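Local atomic coordinates of phosphoribosyltransferase (Thermus thermophilus, PDB entry 1WD5), a protein that has no experimentally established function but is predicted to be a phosphoribosyltransferase, probably acting as a glycosyltransferase of the type I PRTase family. Residues D50-G58 with A134-V143; R105-R113 with D196-A207. All blocks are in the same frame, centred on the assembly; numbering follows the deposited sequence.

Contact 1. Residues D50-G58 with A134-V143; sequences DVVLVRKVG and ASMEAALSVV
Val-54 carries the largest share of the packing from residues 50-58 onto the helix 134-143, and its two methyl groups do different work. With CG1 anti to the carbonyl carbon (chi1 -56°), that branch slides alongside Val-142 and meets CG2 of Val-142 at 3.6 Å. The other methyl, CG2, lies over the helix backbone, 3.8 Å from N of Ala-139 and 4.1 Å from CB of Ala-138. Two residues earlier, Val-52, in the break of the strand, adds its CG2, which touches CB of Ala-139 at 4.1 Å and, more loosely, CG2 of Val-143. An alanine in place of Val-54 would probably open a gap against Val-142 and strip the cover from the helix backbone at Ala-139.

Strand 54-58 crosses the helix at 104°, their axes 7.4 Å apart at closest approach. This is helix-on-sheet packing within the alpha/beta core of the PRTase fold: strand 48-59 belongs to the central sheet, and the helix follows strand 122-126 through a connection whose sequence is consistent with the PRPP-binding loop of type I enzymes. Leu-140, on the far side of the helix, packs against Leu-166 of helix 160-167.

Close backbone approach depends on small residues. Ala-138 puts CB 4.1 Å from CA of Lys-56, and its methyl also rests on Ala-69 of strand 66-71. The aliphatic part of Lys-56 reaches along to Ala-134, CE lying 4.4 Å from CB, while its ammonium group, NZ, hydrogen-bonds O of Pro-63.

Among the polar atoms, N of Ala-139, facing the Val-54 methyl, already donates to O of Ser-135 at 2.9 Å.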
loop_
_atom_site.group_PDB
_atom_site.type_symbol
_atom_site.label_atom_id
_atom_site.label_comp_id
_atom_site.label_asym_id
_atom_site.label_seq_id
_atom_site.Cartn_x
_atom_site.Cartn_y
_atom_site.Cartn_z
ATOM N N ASP A 50 5.917 -1.411 8.816
ATOM C CA ASP A 50 5.339 -0.091 9.033
ATOM C C ASP A 50 4.121 0.012 8.133
ATOM O O ASP A 50 3.853 -0.878 7.320
ATOM C CB ASP A 50 6.337 1.034 8.713
ATOM C CG ASP A 50 5.865 2.395 9.220
ATOM O OD1 ASP A 50 4.856 2.449 9.955
ATOM O OD2 ASP A 50 6.506 3.414 8.895
ATOM N N VAL A 51 3.372 1.089 8.292
ATOM C CA VAL A 51 2.180 1.285 7.496
ATOM C C VAL A 51 2.406 2.449 6.541
ATOM O O VAL A 51 3.169 3.368 6.842
ATOM C CB VAL A 51 0.980 1.601 8.407
ATOM C CG1 VAL A 51 1.268 2.868 9.211
ATOM C CG2 VAL A 51 -0.274 1.770 7.585
ATOM N N VAL A 52 1.765 2.395 5.379
ATOM C CA VAL A 52 1.874 3.481 4.421
ATOM C C VAL A 52 0.540 4.194 4.531
ATOM O O VAL A 52 -0.518 3.572 4.416
ATOM C CB VAL A 52 2.127 2.975 2.973
ATOM C CG1 VAL A 52 1.052 1.999 2.544
ATOM C CG2 VAL A 52 2.195 4.161 2.023
ATOM N N LEU A 53 0.601 5.497 4.785
ATOM C CA LEU A 53 -0.591 6.312 4.971
ATOM C C LEU A 53 -0.704 7.365 3.877
ATOM O O LEU A 53 0.004 8.377 3.893
ATOM C CB LEU A 53 -0.522 6.967 6.351
ATOM C CG LEU A 53 -0.531 5.947 7.501
ATOM C CD1 LEU A 53 0.028 6.555 8.785
ATOM C CD2 LEU A 53 -1.961 5.463 7.710
ATOM N N VAL A 54 -1.608 7.120 2.934
ATOM C CA VAL A 54 -1.802 8.011 1.799
ATOM C C VAL A 54 -3.260 8.022 1.338
ATOM O O VAL A 54 -4.054 7.168 1.741
ATOM C CB VAL A 54 -0.940 7.544 0.606
ATOM C CG1 VAL A 54 0.522 7.448 1.013
ATOM C CG2 VAL A 54 -1.430 6.187 0.129
ATOM N N ARG A 55 -3.592 8.992 0.487
ATOM C CA ARG A 55 -4.927 9.136 -0.083
ATOM C C ARG A 55 -4.807 9.532 -1.549
ATOM O O ARG A 55 -3.903 10.275 -1.941
ATOM C CB ARG A 55 -5.734 10.217 0.647
ATOM C CG ARG A 55 -6.187 9.842 2.058
ATOM C CD ARG A 55 -7.262 8.772 2.032
ATOM N NE ARG A 55 -8.465 9.228 1.340
ATOM C CZ ARG A 55 -9.480 8.436 1.010
ATOM N NH1 ARG A 55 -9.447 7.141 1.310
ATOM N NH2 ARG A 55 -10.522 8.929 0.359
ATOM N N LYS A 56 -5.723 9.032 -2.362
ATOM C CA LYS A 56 -5.730 9.368 -3.773
ATOM C C LYS A 56 -6.445 10.707 -3.945
ATOM O O LYS A 56 -7.406 11.000 -3.231
ATOM C CB LYS A 56 -6.465 8.283 -4.557
ATOM C CG LYS A 56 -6.647 8.581 -6.034
ATOM C CD LYS A 56 -8.120 8.590 -6.390
ATOM C CE LYS A 56 -8.785 7.270 -6.020
ATOM N NZ LYS A 56 -10.254 7.437 -5.856
ATOM N N VAL A 57 -5.953 11.523 -4.873
ATOM C CA VAL A 57 -6.553 12.819 -5.186
ATOM C C VAL A 57 -7.215 12.596 -6.542
ATOM O O VAL A 57 -6.528 12.480 -7.559
ATOM C CB VAL A 57 -5.471 13.922 -5.297
ATOM C CG1 VAL A 57 -6.080 15.212 -5.816
ATOM C CG2 VAL A 57 -4.836 14.156 -3.938
ATOM N N GLY A 58 -8.544 12.510 -6.545
ATOM C CA GLY A 58 -9.274 12.253 -7.774
ATOM C C GLY A 58 -9.593 13.460 -8.628
ATOM O O GLY A 58 -9.506 14.597 -8.174
ATOM N N ALA A 134 -6.109 1.293 -7.251
ATOM C CA ALA A 134 -6.212 2.714 -6.922
ATOM C C ALA A 134 -5.362 3.125 -5.719
ATOM O O ALA A 134 -4.536 4.032 -5.816
ATOM C CB ALA A 134 -7.668 3.085 -6.674
ATOM N N SER A 135 -5.566 2.464 -4.584
ATOM C CA SER A 135 -4.808 2.806 -3.390
ATOM C C SER A 135 -3.318 2.513 -3.547
ATOM O O SER A 135 -2.479 3.305 -3.113
ATOM C CB SER A 135 -5.365 2.057 -2.175
ATOM O OG SER A 135 -6.718 2.406 -1.952
HETATM N N MSE A 136 -2.985 1.389 -4.176
HETATM C CA MSE A 136 -1.583 1.031 -4.362
HETATM C C MSE A 136 -0.858 2.062 -5.221
HETATM O O MSE A 136 0.290 2.405 -4.944
HETATM C CB MSE A 136 -1.454 -0.357 -4.996
HETATM C CG MSE A 136 -0.022 -0.856 -5.074
HETATM SE SE MSE A 136 0.729 -1.098 -3.442
HETATM C CE MSE A 136 -0.061 -2.615 -2.950
ATOM N N GLU A 137 -1.524 2.564 -6.259
ATOM C CA GLU A 137 -0.905 3.566 -7.125
ATOM C C GLU A 137 -0.621 4.838 -6.335
ATOM O O GLU A 137 0.419 5.471 -6.515
ATOM C CB GLU A 137 -1.803 3.890 -8.325
ATOM C CG GLU A 137 -1.833 2.800 -9.395
ATOM C CD GLU A 137 -2.258 3.329 -10.757
ATOM O OE1 GLU A 137 -1.558 4.217 -11.287
ATOM O OE2 GLU A 137 -3.287 2.863 -11.297
ATOM N N ALA A 138 -1.542 5.214 -5.456
ATOM C CA ALA A 138 -1.344 6.402 -4.640
ATOM C C ALA A 138 -0.150 6.164 -3.726
ATOM O O ALA A 138 0.673 7.058 -3.514
ATOM C CB ALA A 138 -2.592 6.692 -3.810
ATOM N N ALA A 139 -0.056 4.950 -3.186
ATOM C CA ALA A 139 1.050 4.606 -2.297
ATOM C C ALA A 139 2.372 4.736 -3.042
ATOM O O ALA A 139 3.341 5.271 -2.509
ATOM C CB ALA A 139 0.888 3.183 -1.771
ATOM N N LEU A 140 2.406 4.239 -4.275
ATOM C CA LEU A 140 3.613 4.310 -5.091
ATOM C C LEU A 140 4.024 5.754 -5.345
ATOM O O LEU A 140 5.194 6.109 -5.210
ATOM C CB LEU A 140 3.396 3.604 -6.436
ATOM C CG LEU A 140 3.481 2.075 -6.472
ATOM C CD1 LEU A 140 3.119 1.577 -7.862
ATOM C CD2 LEU A 140 4.891 1.629 -6.108
ATOM N N SER A 141 3.059 6.590 -5.713
ATOM C CA SER A 141 3.344 7.991 -5.994
ATOM C C SER A 141 4.035 8.688 -4.833
ATOM O O SER A 141 4.991 9.433 -5.039
ATOM C CB SER A 141 2.057 8.732 -6.353
ATOM O OG SER A 141 1.569 8.291 -7.612
ATOM N N VAL A 142 3.559 8.448 -3.613
ATOM C CA VAL A 142 4.155 9.076 -2.439
ATOM C C VAL A 142 5.514 8.464 -2.106
ATOM O O VAL A 142 6.491 9.182 -1.900
ATOM C CB VAL A 142 3.230 8.957 -1.203
ATOM C CG1 VAL A 142 3.942 9.493 0.033
ATOM C CG2 VAL A 142 1.934 9.738 -1.443
ATOM N N VAL A 143 5.574 7.136 -2.060
ATOM C CA VAL A 143 6.817 6.450 -1.744
ATOM C C VAL A 143 7.961 6.792 -2.702
ATOM O O VAL A 143 9.099 6.950 -2.271
ATOM C CB VAL A 143 6.613 4.919 -1.724
ATOM C CG1 VAL A 143 7.940 4.216 -1.483
ATOM C CG2 VAL A 143 5.614 4.551 -0.627
#

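Contact 2. Residues R105-R113 with D196-A207; sequences RAERYRRVR and DEDVEAILLEWA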
loop_
_atom_site.group_PDB
_atom_site.type_symbol
_atom_site.label_atom_id
_atom_site.label_comp_id
_atom_site.label_asym_id
_atom_site.label_seq_id
_atom_site.Cartn_x
_atom_site.Cartn_y
_atom_site.Cartn_z
ATOM N N ARG A 105 -6.520 9.014 11.724
ATOM C CA ARG A 105 -5.984 7.660 11.685
ATOM C C ARG A 105 -4.458 7.679 11.742
ATOM O O ARG A 105 -3.848 6.879 12.448
ATOM C CB ARG A 105 -6.468 6.927 10.429
ATOM C CG ARG A 105 -5.897 5.523 10.279
ATOM C CD ARG A 105 -6.691 4.672 9.289
ATOM N NE ARG A 105 -7.980 4.255 9.840
ATOM C CZ ARG A 105 -9.126 4.906 9.662
ATOM N NH1 ARG A 105 -9.165 6.017 8.932
ATOM N NH2 ARG A 105 -10.239 4.448 10.222
ATOM N N ALA A 106 -3.844 8.603 11.010
ATOM C CA ALA A 106 -2.385 8.714 11.001
ATOM C C ALA A 106 -1.845 9.091 12.385
ATOM O O ALA A 106 -0.799 8.595 12.803
ATOM C CB ALA A 106 -1.940 9.752 9.965
ATOM N N GLU A 107 -2.558 9.964 13.094
ATOM C CA GLU A 107 -2.118 10.380 14.424
ATOM C C GLU A 107 -2.109 9.214 15.403
ATOM O O GLU A 107 -1.155 9.048 16.162
ATOM C CB GLU A 107 -3.012 11.498 14.987
ATOM C CG GLU A 107 -3.086 12.753 14.122
ATOM C CD GLU A 107 -3.765 13.930 14.828
ATOM O OE1 GLU A 107 -4.697 13.696 15.631
ATOM O OE2 GLU A 107 -3.374 15.090 14.568
ATOM N N ARG A 108 -3.161 8.401 15.394
ATOM C CA ARG A 108 -3.198 7.280 16.325
ATOM C C ARG A 108 -2.189 6.192 15.994
ATOM O O ARG A 108 -1.623 5.585 16.899
ATOM C CB ARG A 108 -4.613 6.694 16.439
ATOM C CG ARG A 108 -5.297 6.320 15.150
ATOM C CD ARG A 108 -6.809 6.223 15.386
ATOM N NE ARG A 108 -7.560 6.057 14.141
ATOM C CZ ARG A 108 -8.859 6.312 14.006
ATOM N NH1 ARG A 108 -9.565 6.751 15.040
ATOM N NH2 ARG A 108 -9.451 6.131 12.831
ATOM N N TYR A 109 -1.950 5.940 14.711
ATOM C CA TYR A 109 -0.970 4.922 14.340
ATOM C C TYR A 109 0.437 5.408 14.707
ATOM O O TYR A 109 1.250 4.645 15.231
ATOM C CB TYR A 109 -1.017 4.631 12.835
ATOM C CG TYR A 109 -2.220 3.838 12.342
ATOM C CD1 TYR A 109 -2.364 3.548 10.984
ATOM C CD2 TYR A 109 -3.199 3.373 13.218
ATOM C CE1 TYR A 109 -3.445 2.819 10.508
ATOM C CE2 TYR A 109 -4.293 2.634 12.753
ATOM C CZ TYR A 109 -4.406 2.364 11.393
ATOM O OH TYR A 109 -5.467 1.634 10.906
ATOM N N ARG A 110 0.720 6.679 14.439
ATOM C CA ARG A 110 2.041 7.227 14.733
ATOM C C ARG A 110 2.315 7.347 16.222
ATOM O O ARG A 110 3.467 7.450 16.637
ATOM C CB ARG A 110 2.229 8.584 14.045
ATOM C CG ARG A 110 2.345 8.480 12.521
ATOM C CD ARG A 110 3.430 7.483 12.132
ATOM N NE ARG A 110 3.433 7.144 10.708
ATOM C CZ ARG A 110 3.833 5.967 10.233
ATOM N NH1 ARG A 110 4.254 5.033 11.074
ATOM N NH2 ARG A 110 3.825 5.722 8.929
ATOM N N ARG A 111 1.260 7.329 17.030
ATOM C CA ARG A 111 1.438 7.409 18.470
ATOM C C ARG A 111 2.030 6.101 19.001
ATOM O O ARG A 111 2.754 6.104 19.996
ATOM C CB ARG A 111 0.104 7.695 19.150
ATOM C CG ARG A 111 0.190 7.847 20.663
ATOM C CD ARG A 111 -1.034 8.586 21.170
ATOM N NE ARG A 111 -1.104 9.917 20.581
ATOM C CZ ARG A 111 -2.207 10.455 20.066
ATOM N NH1 ARG A 111 -3.342 9.769 20.069
ATOM N NH2 ARG A 111 -2.173 11.675 19.546
ATOM N N VAL A 112 1.730 4.988 18.333
ATOM C CA VAL A 112 2.244 3.686 18.758
ATOM C C VAL A 112 3.477 3.211 17.983
ATOM O O VAL A 112 4.201 2.336 18.452
ATOM C CB VAL A 112 1.155 2.587 18.667
ATOM C CG1 VAL A 112 -0.020 2.948 19.549
ATOM C CG2 VAL A 112 0.699 2.412 17.229
ATOM N N ARG A 113 3.712 3.772 16.797
ATOM C CA ARG A 113 4.881 3.400 15.991
ATOM C C ARG A 113 5.230 4.540 15.032
ATOM O O ARG A 113 4.473 4.849 14.111
ATOM C CB ARG A 113 4.613 2.070 15.249
ATOM C CG ARG A 113 4.788 2.052 13.721
ATOM C CD ARG A 113 6.211 2.328 13.270
ATOM N NE ARG A 113 6.938 1.164 12.760
ATOM C CZ ARG A 113 8.258 1.156 12.596
ATOM N NH1 ARG A 113 8.956 2.242 12.904
ATOM N NH2 ARG A 113 8.884 0.079 12.139
ATOM N N ASP A 196 -8.891 -0.955 13.512
ATOM C CA ASP A 196 -7.807 -0.009 13.742
ATOM C C ASP A 196 -7.041 -0.471 14.980
ATOM O O ASP A 196 -5.815 -0.347 15.039
ATOM C CB ASP A 196 -8.352 1.409 13.958
ATOM C CG ASP A 196 -8.745 2.094 12.655
ATOM O OD1 ASP A 196 -7.913 2.143 11.721
ATOM O OD2 ASP A 196 -9.883 2.598 12.566
ATOM N N GLU A 197 -7.760 -1.007 15.966
ATOM C CA GLU A 197 -7.105 -1.490 17.176
ATOM C C GLU A 197 -6.212 -2.682 16.840
ATOM O O GLU A 197 -5.147 -2.851 17.434
ATOM C CB GLU A 197 -8.128 -1.892 18.243
ATOM C CG GLU A 197 -9.026 -0.755 18.715
ATOM C CD GLU A 197 -9.600 -1.000 20.104
ATOM O OE1 GLU A 197 -9.827 -2.178 20.459
ATOM O OE2 GLU A 197 -9.833 -0.010 20.836
ATOM N N ASP A 198 -6.640 -3.514 15.892
ATOM C CA ASP A 198 -5.816 -4.656 15.494
ATOM C C ASP A 198 -4.542 -4.142 14.815
ATOM O O ASP A 198 -3.456 -4.675 15.035
ATOM C CB ASP A 198 -6.573 -5.587 14.537
ATOM C CG ASP A 198 -7.747 -6.293 15.204
ATOM O OD1 ASP A 198 -7.666 -6.578 16.419
ATOM O OD2 ASP A 198 -8.745 -6.579 14.510
ATOM N N VAL A 199 -4.670 -3.104 13.994
ATOM C CA VAL A 199 -3.502 -2.547 13.320
ATOM C C VAL A 199 -2.557 -1.943 14.351
ATOM O O VAL A 199 -1.346 -2.111 14.257
ATOM C CB VAL A 199 -3.889 -1.465 12.294
ATOM C CG1 VAL A 199 -2.632 -0.784 11.751
ATOM C CG2 VAL A 199 -4.677 -2.101 11.143
ATOM N N GLU A 200 -3.116 -1.252 15.340
ATOM C CA GLU A 200 -2.310 -0.642 16.392
ATOM C C GLU A 200 -1.547 -1.699 17.178
ATOM O O GLU A 200 -0.387 -1.496 17.538
ATOM C CB GLU A 200 -3.190 0.156 17.353
ATOM C CG GLU A 200 -3.595 1.534 16.850
ATOM C CD GLU A 200 -4.456 2.283 17.857
ATOM O OE1 GLU A 200 -4.117 2.265 19.062
ATOM O OE2 GLU A 200 -5.464 2.896 17.442
ATOM N N ALA A 201 -2.207 -2.819 17.456
ATOM C CA ALA A 201 -1.584 -3.913 18.201
ATOM C C ALA A 201 -0.368 -4.428 17.432
ATOM O O ALA A 201 0.687 -4.687 18.014
ATOM C CB ALA A 201 -2.584 -5.038 18.406
ATOM N N ILE A 202 -0.521 -4.568 16.119
ATOM C CA ILE A 202 0.569 -5.038 15.277
ATOM C C ILE A 202 1.708 -4.025 15.247
ATOM O O ILE A 202 2.870 -4.386 15.428
ATOM C CB ILE A 202 0.081 -5.296 13.843
ATOM C CG1 ILE A 202 -0.896 -6.475 13.841
ATOM C CG2 ILE A 202 1.266 -5.577 12.929
ATOM C CD1 ILE A 202 -1.523 -6.749 12.499
ATOM N N LEU A 203 1.369 -2.756 15.036
ATOM C CA LEU A 203 2.365 -1.691 14.979
ATOM C C LEU A 203 3.186 -1.534 16.267
ATOM O O LEU A 203 4.372 -1.196 16.216
ATOM C CB LEU A 203 1.684 -0.356 14.645
ATOM C CG LEU A 203 1.100 -0.180 13.236
ATOM C CD1 LEU A 203 0.402 1.175 13.133
ATOM C CD2 LEU A 203 2.212 -0.274 12.205
ATOM N N LEU A 204 2.550 -1.769 17.413
ATOM C CA LEU A 204 3.208 -1.644 18.716
ATOM C C LEU A 204 4.438 -2.529 18.866
ATOM O O LEU A 204 5.422 -2.132 19.493
ATOM C CB LEU A 204 2.216 -1.965 19.842
ATOM C CG LEU A 204 1.233 -0.860 20.240
ATOM C CD1 LEU A 204 0.114 -1.434 21.100
ATOM C CD2 LEU A 204 1.978 0.233 20.994
ATOM N N GLU A 205 4.381 -3.728 18.295
ATOM C CA GLU A 205 5.497 -4.671 18.369
ATOM C C GLU A 205 6.744 -4.170 17.635
ATOM O O GLU A 205 7.847 -4.691 17.848
ATOM C CB GLU A 205 5.092 -6.029 17.778
ATOM C CG GLU A 205 4.262 -6.934 18.689
ATOM C CD GLU A 205 5.036 -7.408 19.917
ATOM O OE1 GLU A 205 5.262 -6.594 20.835
ATOM O OE2 GLU A 205 5.422 -8.595 19.967
ATOM N N TRP A 206 6.582 -3.166 16.775
ATOM C CA TRP A 206 7.720 -2.657 16.012
ATOM C C TRP A 206 8.296 -1.327 16.479
ATOM O O TRP A 206 9.191 -0.778 15.837
ATOM C CB TRP A 206 7.360 -2.567 14.523
ATOM C CG TRP A 206 6.998 -3.903 13.926
ATOM C CD1 TRP A 206 5.763 -4.485 13.900
ATOM C CD2 TRP A 206 7.898 -4.845 13.325
ATOM N NE1 TRP A 206 5.837 -5.736 13.323
ATOM C CE2 TRP A 206 7.136 -5.979 12.963
ATOM C CE3 TRP A 206 9.274 -4.842 13.060
ATOM C CZ2 TRP A 206 7.706 -7.098 12.348
ATOM C CZ3 TRP A 206 9.839 -5.961 12.446
ATOM C CH2 TRP A 206 9.054 -7.070 12.099
ATOM N N ALA A 207 7.790 -0.806 17.588
ATOM C CA ALA A 207 8.296 0.457 18.109
ATOM C C ALA A 207 9.478 0.148 19.022
ATOM O O ALA A 207 9.694 -1.002 19.396
ATOM C CB ALA A 207 7.200 1.180 18.882
HETATM O O HOH W 1 -2.900 5.365 19.451
#
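Asp-196, in the first turn of helix 196-204, is gripped by Arg-105 and Tyr-109 of the neighbouring helix. Arg-105 binds side-on: NE gives OD1 a nearly straight bond of 2.8 Å (167°), and NH2 reaches the syn lone pair of OD2 at 3.0 Å. The hydroxyl OH of Tyr-109 takes the anti lone pair of the same OD1, at 2.6 Å. Arg-108 adds charge alone, since no N-H points from its NH2 at OD2 of Asp-196, and its buried NE has no partner in the model.

The Tyr-109 ring is a knob among Asp-196, Val-199, Glu-200 and Leu-203; CG1 of Val-199 makes a CH-pi contact 3.9 Å from the ring centroid, and CG of Arg-105 lies over the opposite face, toward the rim. A water donates to O of Arg-108 and weakly to OE1 of Glu-200. Further along, Val-112 packs on Leu-203 and Leu-204, and Arg-113 lays its guanidinium face under O of Trp-206 while its NH2 bonds to O of Leu-49 and to Glu-48. Two arginines and a tyrosyl hydroxyl around one carboxylate would probably hold Asp-196 ionised and fix its rotation.

The segments alternate along the chain, 50-58, 105-113, 134-143 and then 196-207, so the two contacts cross along the chain; their centres are 18 Å apart. Strand 48-59 of the central sheet joins them. Helix 134-144 packs on one face of it in contact 1, while helix 88-112, which supplies one side of contact 2, packs on the other, where Leu-53 CD2 lies 3.8 Å from Tyr-109 CD1. A salt bridge from Asp-50 to Arg-110 ties the beginning of segment 50-58 to the end of helix 88-112. Contact 1 lies near the centre of the chain; contact 2, centred about 16 Å from it, fastens the C-terminal helix 196-204 to the end of helix 88-112.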